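Local coordinates for protein carboxylase (PDB 5H80) that probably catalyses, through its biotin carboxylase domain, the ATP-dependent carboxylation of biotin carried on a carrier protein, as a single-chain bacterial carboxylase, at residues T301-V306 and Y313-N318; V59-P64 and A87-G92; Q461-H466 and P484-Q489. All blocks are in the same frame, centred on the assembly; numbering follows the deposited sequence.

Contact 1 of 3, residues T301-V306 and Y313-N318; sequences TFEFLV and YFIEAN
Six backbone hydrogen bonds tie Thr301-Val306 to Tyr313-Asn318 as the two antiparallel strands of a beta hairpin. Thr301 and Asn318 form one hydrogen-bonded pair and Leu305 and Tyr313 another. Between them the register slips by one residue: Glu303 N donates to Glu316 O (2.8 Å), whereas Glu303 O accepts from Ile315 N, an almost straight bond with 178° at the hydrogen. Two residues thus face one, which defines a classic beta bulge. Just past it, Phe304 CA makes a CA-H...O contact with Tyr313 O (3.2 Å).

Apolar contacts fall on both faces of the hairpin. On the face of the phenylalanines, Phe302 CD1 meets Phe314 CE1 at 3.9 Å, the latter lying at the edge of the Phe302 ring, and Phe302 CE1 touches Ala317 CB (3.6 Å). With Phe314 CG turned away from its backbone N (chi1 171°), CE1 reaches Phe302 while CB stays in contact with Phe304 CE1. Helix 277-293 covers Phe302 and Phe304. On the other face, Leu305 CG packs on Ile315 CG2 (3.9 Å), the two side chains crossing at about a right angle.

The polar contacts lie beyond Ile315. The extended Glu303 chain runs beside Glu316, with OE1 3.6 Å from Glu316 CB, and its carboxylate reaches the Asn318 amide with the planes 73° apart. Glu303 OE2 also forms a salt bridge with Lys265, with Glu239 close by. The hairpin is thus aromatic toward the helix and mixed opposite, Leu305 at one end, while Glu303, Glu316 and Asn318 are consistent with the metal-nucleotide side of an ATP-grasp domain.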
loop_
_atom_site.group_PDB
_atom_site.type_symbol
_atom_site.label_atom_id
_atom_site.label_comp_id
_atom_site.label_asym_id
_atom_site.label_seq_id
_atom_site.Cartn_x
_atom_site.Cartn_y
_atom_site.Cartn_z
ATOM N N THR A 301 1.212 20.323 12.094
ATOM C CA THR A 301 2.450 19.670 12.431
ATOM C C THR A 301 3.260 20.702 13.286
ATOM O O THR A 301 3.287 21.845 12.899
ATOM C CB THR A 301 3.200 19.283 11.232
ATOM O OG1 THR A 301 2.422 18.345 10.462
ATOM C CG2 THR A 301 4.617 18.750 11.500
ATOM N N PHE A 302 3.943 20.232 14.325
ATOM C CA PHE A 302 4.846 20.991 15.126
ATOM C C PHE A 302 6.258 20.420 14.889
ATOM O O PHE A 302 6.518 19.213 15.179
ATOM C CB PHE A 302 4.411 20.903 16.549
ATOM C CG PHE A 302 3.113 21.513 16.777
ATOM C CD1 PHE A 302 3.048 22.901 17.040
ATOM C CD2 PHE A 302 1.915 20.811 16.541
ATOM C CE1 PHE A 302 1.817 23.534 17.199
ATOM C CE2 PHE A 302 0.676 21.466 16.639
ATOM C CZ PHE A 302 0.646 22.813 17.005
ATOM N N GLU A 303 7.120 21.273 14.377
ATOM C CA GLU A 303 8.514 20.983 13.922
ATOM C C GLU A 303 9.534 21.337 15.068
ATOM O O GLU A 303 9.412 22.382 15.709
ATOM C CB GLU A 303 8.937 21.598 12.633
ATOM C CG GLU A 303 7.998 21.259 11.517
ATOM C CD GLU A 303 8.447 21.885 10.187
ATOM O OE1 GLU A 303 9.400 22.704 10.209
ATOM O OE2 GLU A 303 7.865 21.538 9.160
ATOM N N PHE A 304 10.485 20.453 15.264
ATOM C CA PHE A 304 11.547 20.675 16.251
ATOM C C PHE A 304 12.913 20.300 15.671
ATOM O O PHE A 304 13.031 19.444 14.794
ATOM C CB PHE A 304 11.315 19.801 17.495
ATOM C CG PHE A 304 10.034 19.999 18.156
ATOM C CD1 PHE A 304 9.871 20.882 19.256
ATOM C CD2 PHE A 304 8.875 19.272 17.750
ATOM C CE1 PHE A 304 8.738 21.036 19.908
ATOM C CE2 PHE A 304 7.626 19.449 18.438
ATOM C CZ PHE A 304 7.536 20.380 19.506
ATOM N N LEU A 305 13.950 20.960 16.196
ATOM C CA LEU A 305 15.321 20.511 16.094
ATOM C C LEU A 305 15.693 19.853 17.429
ATOM O O LEU A 305 15.381 20.361 18.536
ATOM C CB LEU A 305 16.316 21.656 15.793
ATOM C CG LEU A 305 16.089 22.397 14.453
ATOM C CD1 LEU A 305 17.127 23.508 14.349
ATOM C CD2 LEU A 305 16.109 21.400 13.335
ATOM N N VAL A 306 16.323 18.672 17.318
ATOM C CA VAL A 306 16.637 17.872 18.425
ATOM C C VAL A 306 18.136 17.451 18.419
ATOM O O VAL A 306 18.682 16.964 17.390
ATOM C CB VAL A 306 15.704 16.561 18.403
ATOM C CG1 VAL A 306 15.987 15.655 19.612
ATOM C CG2 VAL A 306 14.216 16.890 18.318
ATOM N N TYR A 313 14.095 22.104 20.390
ATOM C CA TYR A 313 13.741 23.539 20.150
ATOM C C TYR A 313 12.579 23.522 19.156
ATOM O O TYR A 313 12.788 22.946 18.055
ATOM C CB TYR A 313 14.898 24.244 19.541
ATOM C CG TYR A 313 16.087 24.222 20.439
ATOM C CD1 TYR A 313 16.161 25.100 21.481
ATOM C CD2 TYR A 313 17.090 23.277 20.289
ATOM C CE1 TYR A 313 17.269 25.121 22.352
ATOM C CE2 TYR A 313 18.180 23.226 21.198
ATOM C CZ TYR A 313 18.224 24.157 22.233
ATOM O OH TYR A 313 19.234 24.199 23.158
ATOM N N PHE A 314 11.477 24.124 19.569
ATOM C CA PHE A 314 10.331 24.420 18.651
ATOM C C PHE A 314 10.751 25.393 17.571
ATOM O O PHE A 314 11.243 26.506 17.876
ATOM C CB PHE A 314 9.146 24.886 19.483
ATOM C CG PHE A 314 8.014 25.410 18.639
ATOM C CD1 PHE A 314 7.341 24.561 17.792
ATOM C CD2 PHE A 314 7.641 26.749 18.688
ATOM C CE1 PHE A 314 6.310 25.012 16.984
ATOM C CE2 PHE A 314 6.551 27.185 17.927
ATOM C CZ PHE A 314 5.916 26.323 17.053
ATOM N N ILE A 315 10.587 25.044 16.301
ATOM C CA ILE A 315 10.964 25.858 15.162
ATOM C C ILE A 315 9.790 26.321 14.334
ATOM O O ILE A 315 9.933 27.373 13.762
ATOM C CB ILE A 315 12.076 25.323 14.232
ATOM C CG1 ILE A 315 11.767 24.011 13.473
ATOM C CG2 ILE A 315 13.390 25.188 15.006
ATOM C CD1 ILE A 315 12.742 23.658 12.326
ATOM N N GLU A 316 8.709 25.524 14.211
ATOM C CA GLU A 316 7.619 25.927 13.265
ATOM C C GLU A 316 6.401 25.142 13.585
ATOM O O GLU A 316 6.510 23.897 13.803
ATOM C CB GLU A 316 8.005 25.635 11.773
ATOM C CG GLU A 316 7.173 26.308 10.693
ATOM C CD GLU A 316 7.829 27.501 10.011
ATOM O OE1 GLU A 316 8.988 27.861 10.394
ATOM O OE2 GLU A 316 7.180 28.018 9.039
ATOM N N ALA A 317 5.255 25.819 13.484
ATOM C CA ALA A 317 3.955 25.191 13.558
ATOM C C ALA A 317 3.330 25.338 12.158
ATOM O O ALA A 317 3.198 26.452 11.599
ATOM C CB ALA A 317 3.112 25.759 14.647
ATOM N N ASN A 318 3.127 24.220 11.457
ATOM C CA ASN A 318 2.528 24.279 10.125
ATOM C C ASN A 318 1.075 23.893 10.256
ATOM O O ASN A 318 0.739 22.674 10.432
ATOM C CB ASN A 318 3.233 23.340 9.129
ATOM C CG ASN A 318 4.738 23.498 9.120
ATOM O OD1 ASN A 318 5.509 22.538 9.320
ATOM N ND2 ASN A 318 5.161 24.641 8.858
#

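Contact 2 of 3, residues V59-P64 and A87-G92; sequences VAVYAP and AAYLDG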
loop_
_atom_site.group_PDB
_atom_site.type_symbol
_atom_site.label_atom_id
_atom_site.label_comp_id
_atom_site.label_asym_id
_atom_site.label_seq_id
_atom_site.Cartn_x
_atom_site.Cartn_y
_atom_site.Cartn_z
ATOM N N VAL A 59 -14.432 19.531 -6.905
ATOM C CA VAL A 59 -14.244 20.495 -7.978
ATOM C C VAL A 59 -12.755 20.874 -7.984
ATOM O O VAL A 59 -12.276 21.448 -7.050
ATOM C CB VAL A 59 -15.206 21.711 -7.776
ATOM C CG1 VAL A 59 -14.928 22.750 -8.885
ATOM C CG2 VAL A 59 -16.697 21.263 -7.584
ATOM N N ALA A 60 -12.062 20.572 -9.054
ATOM C CA ALA A 60 -10.648 20.950 -9.279
ATOM C C ALA A 60 -10.596 22.263 -10.073
ATOM O O ALA A 60 -11.655 22.697 -10.674
ATOM C CB ALA A 60 -9.915 19.800 -9.972
ATOM N N VAL A 61 -9.437 22.911 -10.018
ATOM C CA VAL A 61 -9.162 24.070 -10.846
ATOM C C VAL A 61 -7.805 23.782 -11.530
ATOM O O VAL A 61 -6.878 23.080 -10.987
ATOM C CB VAL A 61 -9.145 25.425 -10.074
ATOM C CG1 VAL A 61 -10.543 25.857 -9.582
ATOM C CG2 VAL A 61 -8.127 25.432 -8.900
ATOM N N TYR A 62 -7.611 24.328 -12.706
ATOM C CA TYR A 62 -6.392 24.211 -13.429
ATOM C C TYR A 62 -6.063 25.423 -14.290
ATOM O O TYR A 62 -6.984 26.115 -14.790
ATOM C CB TYR A 62 -6.306 22.926 -14.332
ATOM C CG TYR A 62 -7.385 22.854 -15.375
ATOM C CD1 TYR A 62 -7.067 23.106 -16.688
ATOM C CD2 TYR A 62 -8.778 22.607 -15.077
ATOM C CE1 TYR A 62 -8.032 23.171 -17.664
ATOM C CE2 TYR A 62 -9.771 22.593 -16.114
ATOM C CZ TYR A 62 -9.347 22.858 -17.393
ATOM O OH TYR A 62 -10.236 22.918 -18.419
ATOM N N ALA A 63 -4.792 25.690 -14.384
ATOM C CA ALA A 63 -4.241 26.653 -15.344
ATOM C C ALA A 63 -3.929 25.903 -16.611
ATOM O O ALA A 63 -3.613 24.695 -16.569
ATOM C CB ALA A 63 -2.975 27.250 -14.769
ATOM N N PRO A 64 -4.044 26.551 -17.818
ATOM C CA PRO A 64 -3.725 25.781 -18.993
ATOM C C PRO A 64 -2.383 25.015 -19.142
ATOM O O PRO A 64 -2.327 23.886 -19.673
ATOM C CB PRO A 64 -3.914 26.832 -20.169
ATOM C CG PRO A 64 -4.680 27.972 -19.566
ATOM C CD PRO A 64 -4.258 27.992 -18.124
ATOM N N ALA A 87 0.591 31.971 -10.074
ATOM C CA ALA A 87 -0.378 33.087 -9.879
ATOM C C ALA A 87 -1.897 32.767 -9.991
ATOM O O ALA A 87 -2.690 33.332 -9.286
ATOM C CB ALA A 87 -0.085 34.216 -10.878
ATOM N N ALA A 88 -2.261 31.954 -10.955
ATOM C CA ALA A 88 -3.656 31.601 -11.215
ATOM C C ALA A 88 -4.250 30.884 -10.004
ATOM O O ALA A 88 -5.444 31.103 -9.677
ATOM C CB ALA A 88 -3.745 30.677 -12.421
ATOM N N TYR A 89 -3.438 29.998 -9.400
ATOM C CA TYR A 89 -3.849 29.226 -8.171
ATOM C C TYR A 89 -3.802 30.040 -6.871
ATOM O O TYR A 89 -4.470 29.681 -5.907
ATOM C CB TYR A 89 -3.003 27.942 -8.046
ATOM C CG TYR A 89 -3.090 26.948 -9.217
ATOM C CD1 TYR A 89 -4.003 25.907 -9.177
ATOM C CD2 TYR A 89 -2.226 26.980 -10.257
ATOM C CE1 TYR A 89 -4.112 25.068 -10.232
ATOM C CE2 TYR A 89 -2.305 26.077 -11.310
ATOM C CZ TYR A 89 -3.221 25.042 -11.202
ATOM O OH TYR A 89 -3.362 24.141 -12.202
ATOM N N LEU A 90 -3.165 31.216 -6.900
ATOM C CA LEU A 90 -3.052 32.119 -5.775
ATOM C C LEU A 90 -4.109 33.274 -5.881
ATOM O O LEU A 90 -4.207 34.146 -4.990
ATOM C CB LEU A 90 -1.630 32.710 -5.753
ATOM C CG LEU A 90 -0.489 31.721 -5.541
ATOM C CD1 LEU A 90 0.901 32.274 -5.915
ATOM C CD2 LEU A 90 -0.612 31.217 -4.122
ATOM N N ASP A 91 -4.912 33.299 -6.951
ATOM C CA ASP A 91 -5.900 34.387 -7.026
ATOM C C ASP A 91 -7.110 34.030 -6.159
ATOM O O ASP A 91 -8.046 33.428 -6.593
ATOM C CB ASP A 91 -6.155 34.784 -8.497
ATOM C CG ASP A 91 -7.132 35.954 -8.639
ATOM O OD1 ASP A 91 -7.884 36.311 -7.688
ATOM O OD2 ASP A 91 -7.211 36.431 -9.792
ATOM N N GLY A 92 -7.038 34.439 -4.901
ATOM C CA GLY A 92 -8.102 34.167 -3.958
ATOM C C GLY A 92 -9.480 34.534 -4.442
ATOM O O GLY A 92 -10.411 33.725 -4.307
#
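Tyr89 OH accepts the backbone N-H of Ala63 at 3.0 Å, the one hydrogen bond between Val59-Pro64 and Ala87-Gly92, with an angle of 163° at the hydrogen. The same oxygen lies 3.3 Å from Tyr62 CA and has a further, weak hydrogen bond to Asp66. Its position follows from the first torsion of Tyr89: CG is anti to the carbonyl carbon (chi1 -59°), and the phenol extends across to the chain leaving the strand.

The contact lies in the N-terminal biotin carboxylase domain, at the C-terminal end of strand 57-62 of a parallel sheet, where Ala88 and Tyr89 of the short, weakly bonded helix 86-89 meet the chain leaving the strand. Val61 O makes a close approach near the ring plane at the edge of Tyr89, 3.5 Å from CE1; that carbonyl is hydrogen-bonded by His71, whose side chain also touches Tyr89.

Apolar contacts complete the seat of the ring. Ala63 CB meets Tyr89 CE2 at 3.7 Å, while Val61 CG2 lies 4.2 Å from Tyr89 CD1, on the opposite flank of the ring. Beside the ring, Ala63 CB and Ala88 CB pack at 4.2 Å, the two methyl groups each directed at the opposing segment.

Contact 3 of 3, residues Q461-H466 and P484-Q489; sequences QALLHH and PELVTQ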
loop_
_atom_site.group_PDB
_atom_site.type_symbol
_atom_site.label_atom_id
_atom_site.label_comp_id
_atom_site.label_asym_id
_atom_site.label_seq_id
_atom_site.Cartn_x
_atom_site.Cartn_y
_atom_site.Cartn_z
ATOM N N GLN A 461 19.173 7.033 -4.576
ATOM C CA GLN A 461 19.846 5.783 -4.357
ATOM C C GLN A 461 21.209 5.975 -3.662
ATOM O O GLN A 461 21.510 5.219 -2.701
ATOM C CB GLN A 461 19.855 4.947 -5.639
ATOM C CG GLN A 461 18.506 4.260 -5.856
ATOM C CD GLN A 461 18.294 3.840 -7.267
ATOM O OE1 GLN A 461 17.830 4.628 -8.141
ATOM N NE2 GLN A 461 18.660 2.625 -7.540
ATOM N N ALA A 462 21.975 7.027 -3.963
ATOM C CA ALA A 462 23.239 7.190 -3.250
ATOM C C ALA A 462 23.005 7.464 -1.755
ATOM O O ALA A 462 23.752 7.006 -0.832
ATOM C CB ALA A 462 24.086 8.278 -3.884
ATOM N N LEU A 463 21.951 8.260 -1.473
ATOM C CA LEU A 463 21.508 8.583 -0.110
ATOM C C LEU A 463 21.182 7.328 0.641
ATOM O O LEU A 463 21.689 7.083 1.733
ATOM C CB LEU A 463 20.315 9.600 -0.051
ATOM C CG LEU A 463 20.576 11.063 -0.442
ATOM C CD1 LEU A 463 19.279 11.819 -0.440
ATOM C CD2 LEU A 463 21.611 11.728 0.472
ATOM N N LEU A 464 20.367 6.496 0.033
ATOM C CA LEU A 464 19.893 5.323 0.712
ATOM C C LEU A 464 20.950 4.243 1.024
ATOM O O LEU A 464 20.700 3.528 2.006
ATOM C CB LEU A 464 18.735 4.682 -0.037
ATOM C CG LEU A 464 17.454 5.524 -0.140
ATOM C CD1 LEU A 464 16.729 4.994 -1.324
ATOM C CD2 LEU A 464 16.637 5.532 1.186
ATOM N N HIS A 465 22.031 4.228 0.273
ATOM C CA HIS A 465 23.209 3.326 0.497
ATOM C C HIS A 465 24.291 3.914 1.378
ATOM O O HIS A 465 25.230 3.175 1.749
ATOM C CB HIS A 465 23.801 2.944 -0.862
ATOM C CG HIS A 465 22.934 2.024 -1.650
ATOM N ND1 HIS A 465 22.031 2.474 -2.561
ATOM C CD2 HIS A 465 22.889 0.674 -1.711
ATOM C CE1 HIS A 465 21.450 1.455 -3.157
ATOM N NE2 HIS A 465 21.951 0.348 -2.655
ATOM N N HIS A 466 24.220 5.205 1.720
ATOM C CA HIS A 466 25.261 5.812 2.485
ATOM C C HIS A 466 25.239 5.292 3.957
ATOM O O HIS A 466 24.206 5.221 4.596
ATOM C CB HIS A 466 25.186 7.345 2.373
ATOM C CG HIS A 466 26.429 8.034 2.865
ATOM N ND1 HIS A 466 26.758 8.164 4.193
ATOM C CD2 HIS A 466 27.421 8.643 2.181
ATOM C CE1 HIS A 466 27.910 8.798 4.307
ATOM N NE2 HIS A 466 28.328 9.098 3.086
ATOM N N PRO A 484 29.484 17.150 -2.688
ATOM C CA PRO A 484 30.264 16.579 -3.835
ATOM C C PRO A 484 30.472 15.040 -3.819
ATOM O O PRO A 484 30.285 14.376 -4.893
ATOM C CB PRO A 484 31.578 17.372 -3.829
ATOM C CG PRO A 484 31.343 18.602 -2.988
ATOM C CD PRO A 484 30.212 18.261 -2.018
ATOM N N GLU A 485 30.672 14.465 -2.643
ATOM C CA GLU A 485 30.859 12.997 -2.528
ATOM C C GLU A 485 29.601 12.225 -2.938
ATOM O O GLU A 485 29.640 11.185 -3.672
ATOM C CB GLU A 485 31.384 12.618 -1.114
ATOM C CG GLU A 485 30.381 12.133 -0.035
ATOM C CD GLU A 485 31.042 11.684 1.302
ATOM O OE1 GLU A 485 31.797 12.539 1.832
ATOM O OE2 GLU A 485 30.830 10.506 1.822
ATOM N N LEU A 486 28.460 12.762 -2.526
ATOM C CA LEU A 486 27.170 12.165 -2.818
ATOM C C LEU A 486 26.821 12.225 -4.310
ATOM O O LEU A 486 26.317 11.246 -4.874
ATOM C CB LEU A 486 26.079 12.828 -1.966
ATOM C CG LEU A 486 25.965 12.370 -0.502
ATOM C CD1 LEU A 486 25.144 13.355 0.370
ATOM C CD2 LEU A 486 25.369 10.940 -0.466
ATOM N N VAL A 487 27.169 13.333 -4.954
ATOM C CA VAL A 487 26.957 13.448 -6.394
ATOM C C VAL A 487 27.833 12.495 -7.143
ATOM O O VAL A 487 27.330 11.872 -8.044
ATOM C CB VAL A 487 27.004 14.903 -6.982
ATOM C CG1 VAL A 487 25.825 15.713 -6.480
ATOM C CG2 VAL A 487 28.302 15.627 -6.725
ATOM N N THR A 488 29.080 12.312 -6.704
ATOM C CA THR A 488 29.992 11.264 -7.269
ATOM C C THR A 488 29.381 9.885 -7.162
ATOM O O THR A 488 29.202 9.181 -8.178
ATOM C CB THR A 488 31.410 11.325 -6.643
ATOM O OG1 THR A 488 31.980 12.647 -6.842
ATOM C CG2 THR A 488 32.368 10.164 -7.192
ATOM N N GLN A 489 28.911 9.544 -5.963
ATOM C CA GLN A 489 28.353 8.226 -5.659
ATOM C C GLN A 489 27.134 7.911 -6.481
ATOM O O GLN A 489 26.878 6.738 -6.853
ATOM C CB GLN A 489 28.041 8.166 -4.173
ATOM C CG GLN A 489 29.322 8.041 -3.309
ATOM C CD GLN A 489 29.143 8.550 -1.888
ATOM O OE1 GLN A 489 28.078 8.397 -1.300
ATOM N NE2 GLN A 489 30.196 9.176 -1.329
HETATM O O HOH W 1 26.231 6.267 -1.154
#
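The axes of helix 461-465 and helix 484-489 approach to 9.1 Å at an angle of 109° between their N-to-C directions, and Ala462 and Gln489 bring their CA atoms to 5.7 Å. At this close point Ala462 CB sits against Leu486 O and, 4.0 Å away, Gln489 CB.

Next along the helix, Leu463 CD2 meets Leu486 CD1 at 3.9 Å, the two side chains crossing at about a right angle. Leu486 CD2 turns to His466 CD2. Helix 457-465 belongs to the biotin carboxylase C-terminal domain, and helix 483-490 packs on it. Trp478 and Leu479 of helix 478-481 touch both leucines, and Trp478 also meets His466 edge-to-face, making the contact part of a small helical cluster near the C terminus of the modelled chain.

The polar contacts gather around His466, which follows helix 461-465 and occupies the N-cap position of the next helix, its ND1 accepting from Asp468 N. Its CG is anti to the backbone N (chi1 -166°), directing the other ring nitrogen toward the second helix. There His466 NE2 donates to Glu485 OE2 at 3.1 Å, with 164° at the hydrogen. The carboxylate oxygen lies in the imidazole plane, but the donor of this His-carboxylate bond comes from above the carboxylate plane. Gln489 OE1 also lies at the ring edge, 3.6 Å from His466 CD2. A phenylalanine in place of His466 would probably leave Glu485 OE2 without its donor across the interface and the Asp468 N-H without its side-chain cap.

A bridging water donates both to Ala462 O (2.6 Å) and to Gln489 OE1 (2.8 Å), linking the end of Gln489 to the first helix, while Gln489 NE2 makes a weak bond back to Glu485 OE2.

In the fold
Followed from the N terminus, the chain first closes contact 2, where 22 residues, including helix 70-74 and strand 77-80, separate the segments 59-64 and 87-92. Contact 1 comes next and closes the shortest loop, six residues between the segments 301-306 and 313-318, joining the edge strand 312-318 of the antiparallel sheet in the ATP-binding region to its inner neighbour 299-306. Contact 3 comes last, joining helices 457-465 and 483-490 across 17 residues that include two further helices. The loops stand in series; none nests in or crosses another. Contacts 1 and 2 lie on opposite sides of the chain's centre, their centres about 30 Å apart, and contact 3 is about 28 Å from contact 1, centre to centre.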